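Local coordinates for fructooligosaccharide ABC transporter substrate-binding protein FusA (PDB 5G61) that captures short- and long-chain fructooligosaccharides, preferring tetrasaccharides and larger, and delivers them to an ABC transporter for import, at residues S12-K17 with R375-V380. Numbering follows the deposited sequence.
With FRU (beta-D-fructofuranose), chain E; FRU (beta-D-fructofuranose), chain B; FRU (beta-D-fructofuranose), chain C.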
loop_
_atom_site.group_PDB
_atom_site.type_symbol
_atom_site.label_atom_id
_atom_site.label_comp_id
_atom_site.label_asym_id
_atom_site.label_seq_id
_atom_site.Cartn_x
_atom_site.Cartn_y
_atom_site.Cartn_z
ATOM N N SER A 12 5.944 -6.855 -11.820
ATOM C CA SER A 12 5.099 -7.991 -11.500
ATOM C C SER A 12 5.511 -9.238 -12.287
ATOM O O SER A 12 5.817 -9.160 -13.490
ATOM C CB SER A 12 3.641 -7.652 -11.808
ATOM O OG SER A 12 2.844 -8.817 -11.854
ATOM N N PRO A 13 5.499 -10.410 -11.645
ATOM C CA PRO A 13 5.673 -11.663 -12.393
ATOM C C PRO A 13 4.651 -11.865 -13.500
ATOM O O PRO A 13 4.855 -12.770 -14.325
ATOM C CB PRO A 13 5.530 -12.748 -11.314
ATOM C CG PRO A 13 4.878 -12.041 -10.130
ATOM C CD PRO A 13 5.361 -10.642 -10.196
ATOM N N LEU A 14 3.564 -11.081 -13.552
ATOM C CA LEU A 14 2.647 -11.186 -14.684
ATOM C C LEU A 14 3.118 -10.414 -15.924
ATOM O O LEU A 14 2.575 -10.628 -17.017
ATOM C CB LEU A 14 1.242 -10.712 -14.296
ATOM C CG LEU A 14 0.451 -11.333 -13.135
ATOM C CD1 LEU A 14 -1.010 -10.935 -13.249
ATOM C CD2 LEU A 14 0.565 -12.809 -13.079
ATOM N N SER A 15 4.102 -9.540 -15.792
ATOM C CA SER A 15 4.611 -8.718 -16.877
ATOM C C SER A 15 5.819 -9.387 -17.511
ATOM O O SER A 15 6.397 -10.317 -16.945
ATOM C CB SER A 15 4.985 -7.337 -16.342
ATOM O OG SER A 15 6.276 -7.387 -15.755
ATOM N N PRO A 16 6.235 -8.947 -18.700
ATOM C CA PRO A 16 7.339 -9.640 -19.395
ATOM C C PRO A 16 8.653 -9.627 -18.607
ATOM O O PRO A 16 9.014 -8.638 -17.957
ATOM C CB PRO A 16 7.471 -8.859 -20.712
ATOM C CG PRO A 16 6.115 -8.270 -20.937
ATOM C CD PRO A 16 5.589 -7.938 -19.564
ATOM N N LYS A 17 9.372 -10.753 -18.673
ATOM C CA LYS A 17 10.698 -10.824 -18.067
ATOM C C LYS A 17 11.597 -9.712 -18.609
ATOM O O LYS A 17 12.431 -9.159 -17.878
ATOM C CB LYS A 17 11.307 -12.213 -18.304
ATOM C CG LYS A 17 12.753 -12.340 -17.842
ATOM C CD LYS A 17 13.415 -13.673 -18.233
ATOM C CE LYS A 17 13.719 -14.569 -17.010
ATOM N NZ LYS A 17 14.841 -14.090 -16.145
ATOM N N ARG A 375 -3.506 -4.204 -14.730
ATOM C CA ARG A 375 -2.554 -3.127 -14.435
ATOM C C ARG A 375 -1.126 -3.659 -14.299
ATOM O O ARG A 375 -0.178 -3.072 -14.840
ATOM C CB ARG A 375 -2.954 -2.390 -13.162
ATOM C CG ARG A 375 -1.854 -1.460 -12.680
ATOM C CD ARG A 375 -2.367 -0.453 -11.698
ATOM N NE ARG A 375 -1.360 0.558 -11.399
ATOM C CZ ARG A 375 -1.421 1.348 -10.335
ATOM N NH1 ARG A 375 -2.437 1.216 -9.485
ATOM N NH2 ARG A 375 -0.469 2.244 -10.107
ATOM N N GLN A 376 -0.960 -4.760 -13.554
ATOM C CA GLN A 376 0.352 -5.376 -13.350
ATOM C C GLN A 376 1.065 -5.693 -14.660
ATOM O O GLN A 376 2.284 -5.530 -14.777
ATOM C CB GLN A 376 0.185 -6.654 -12.550
ATOM C CG GLN A 376 -0.113 -6.433 -11.119
ATOM C CD GLN A 376 -0.301 -7.744 -10.429
ATOM O OE1 GLN A 376 0.607 -8.567 -10.398
ATOM N NE2 GLN A 376 -1.500 -7.976 -9.917
ATOM N N LYS A 377 0.326 -6.151 -15.653
ATOM C CA LYS A 377 0.965 -6.547 -16.893
ATOM C C LYS A 377 1.454 -5.336 -17.674
ATOM O O LYS A 377 2.552 -5.370 -18.253
ATOM C CB LYS A 377 -0.008 -7.381 -17.712
ATOM C CG LYS A 377 -0.632 -8.501 -16.915
ATOM C CD LYS A 377 -1.768 -9.125 -17.704
ATOM C CE LYS A 377 -1.713 -10.655 -17.690
ATOM N NZ LYS A 377 -3.012 -11.191 -18.181
ATOM N N THR A 378 0.682 -4.242 -17.667
ATOM C CA THR A 378 0.911 -3.164 -18.622
ATOM C C THR A 378 1.476 -1.879 -18.029
ATOM O O THR A 378 1.972 -1.053 -18.792
ATOM C CB THR A 378 -0.392 -2.858 -19.367
ATOM O OG1 THR A 378 -1.402 -2.471 -18.431
ATOM C CG2 THR A 378 -0.868 -4.117 -20.046
ATOM N N GLU A 379 1.423 -1.690 -16.709
ATOM C CA GLU A 379 2.043 -0.539 -16.057
ATOM C C GLU A 379 3.564 -0.619 -16.172
ATOM O O GLU A 379 4.118 -1.635 -16.583
ATOM C CB GLU A 379 1.630 -0.479 -14.580
ATOM C CG GLU A 379 2.327 -1.522 -13.700
ATOM C CD GLU A 379 1.846 -1.485 -12.285
ATOM O OE1 GLU A 379 1.411 -0.398 -11.867
ATOM O OE2 GLU A 379 1.878 -2.532 -11.591
ATOM N N VAL A 380 4.248 0.447 -15.748
ATOM C CA VAL A 380 5.712 0.508 -15.749
ATOM C C VAL A 380 6.235 0.811 -14.347
ATOM O O VAL A 380 7.352 0.429 -13.976
ATOM C CB VAL A 380 6.203 1.568 -16.765
ATOM C CG1 VAL A 380 7.587 2.133 -16.435
ATOM C CG2 VAL A 380 6.207 1.002 -18.196
HETATM C C1 FRU E . -1.319 -0.661 -6.555
HETATM C C2 FRU E . -0.345 -1.554 -7.133
HETATM C C3 FRU E . -0.185 -1.529 -8.654
HETATM C C4 FRU E . 0.066 -2.722 -8.982
HETATM C C5 FRU E . -0.873 -3.472 -7.964
HETATM C C6 FRU E . -0.668 -4.972 -7.977
HETATM O O1 FRU E . -2.609 -0.749 -7.172
HETATM O O3 FRU E . 0.773 -0.636 -9.035
HETATM O O4 FRU E . -0.334 -3.030 -10.286
HETATM O O5 FRU E . -0.712 -2.942 -6.847
HETATM O O6 FRU E . 0.514 -5.230 -7.289
HETATM C C1 FRU B . -3.945 0.671 -5.676
HETATM C C2 FRU B . -3.825 -0.681 -6.379
HETATM C C3 FRU B . -5.051 -0.975 -7.363
HETATM C C4 FRU B . -5.143 -2.483 -7.313
HETATM C C5 FRU B . -4.976 -2.686 -6.023
HETATM C C6 FRU B . -4.409 -4.077 -5.790
HETATM O O1 FRU B . -3.813 1.741 -6.642
HETATM O O3 FRU B . -4.768 -0.547 -8.624
HETATM O O4 FRU B . -6.312 -3.036 -7.833
HETATM O O5 FRU B . -3.933 -1.579 -5.497
HETATM O O6 FRU B . -4.034 -4.103 -4.469
HETATM C C1 FRU C . -3.812 3.663 -5.152
HETATM C C2 FRU C . -4.531 2.971 -6.270
HETATM C C3 FRU C . -4.698 3.898 -7.558
HETATM C C4 FRU C . -5.886 3.296 -8.208
HETATM C C5 FRU C . -6.703 3.128 -7.144
HETATM C C6 FRU C . -7.714 2.046 -7.340
HETATM O O1 FRU C . -2.508 4.034 -5.427
HETATM O O3 FRU C . -3.556 3.938 -8.341
HETATM O O4 FRU C . -6.377 4.221 -9.120
HETATM O O5 FRU C . -5.727 2.793 -5.922
HETATM O O6 FRU C . -8.515 1.889 -6.216
HETATM O O HOH W 1 4.744 -4.755 -13.704
#
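Ser12 and Leu14 meet Gln376 and Lys377 in a mixed surface contact, burying 277 Å², in which the loop after strand 4-10 lies against the C-terminal end of helix 371-378, beside the bound fructooligosaccharide. Ser12 OG donates to Gln376 OE1 at 2.7 Å; the C=O...donor angle of 132°, in the carbonyl plane, places the hydroxyl on a lone pair. With OG trans to the backbone N (chi1 164°), the hydroxyl reaches Gln376 and also accepts from Leu14 N at 2.9 Å; one oxygen thus closes an ST turn and holds the helix. That turn is nested in a type I beta turn from Ser12 to Ser15, closed by Ser15 N to Ser12 O. A water adds a second bridge, accepting from Ser12 N and donating to Gln376 O at 2.8 Å. Flanking these bonds, Leu14 CB packs on Lys377 CG at 3.9 Å, and Ser15 CB rests 3.6 Å from Gln376 O. The Gln376 chain, extended beyond CG, also faces the sugar, its CG 3.5 Å from C6 of the chain E fructose. Arg375 on the helix and Glu379 just past its end bind substrate, as expected for the interdomain cleft of a solute-binding protein: Glu379 OE2 accepts from O4 of the chain E fructose at 2.6 Å, that sugar's O3 sits over one face of the Arg375 guanidinium, and Arg375 NH1 donates to O3 of the chain B fructose at 3.0 Å.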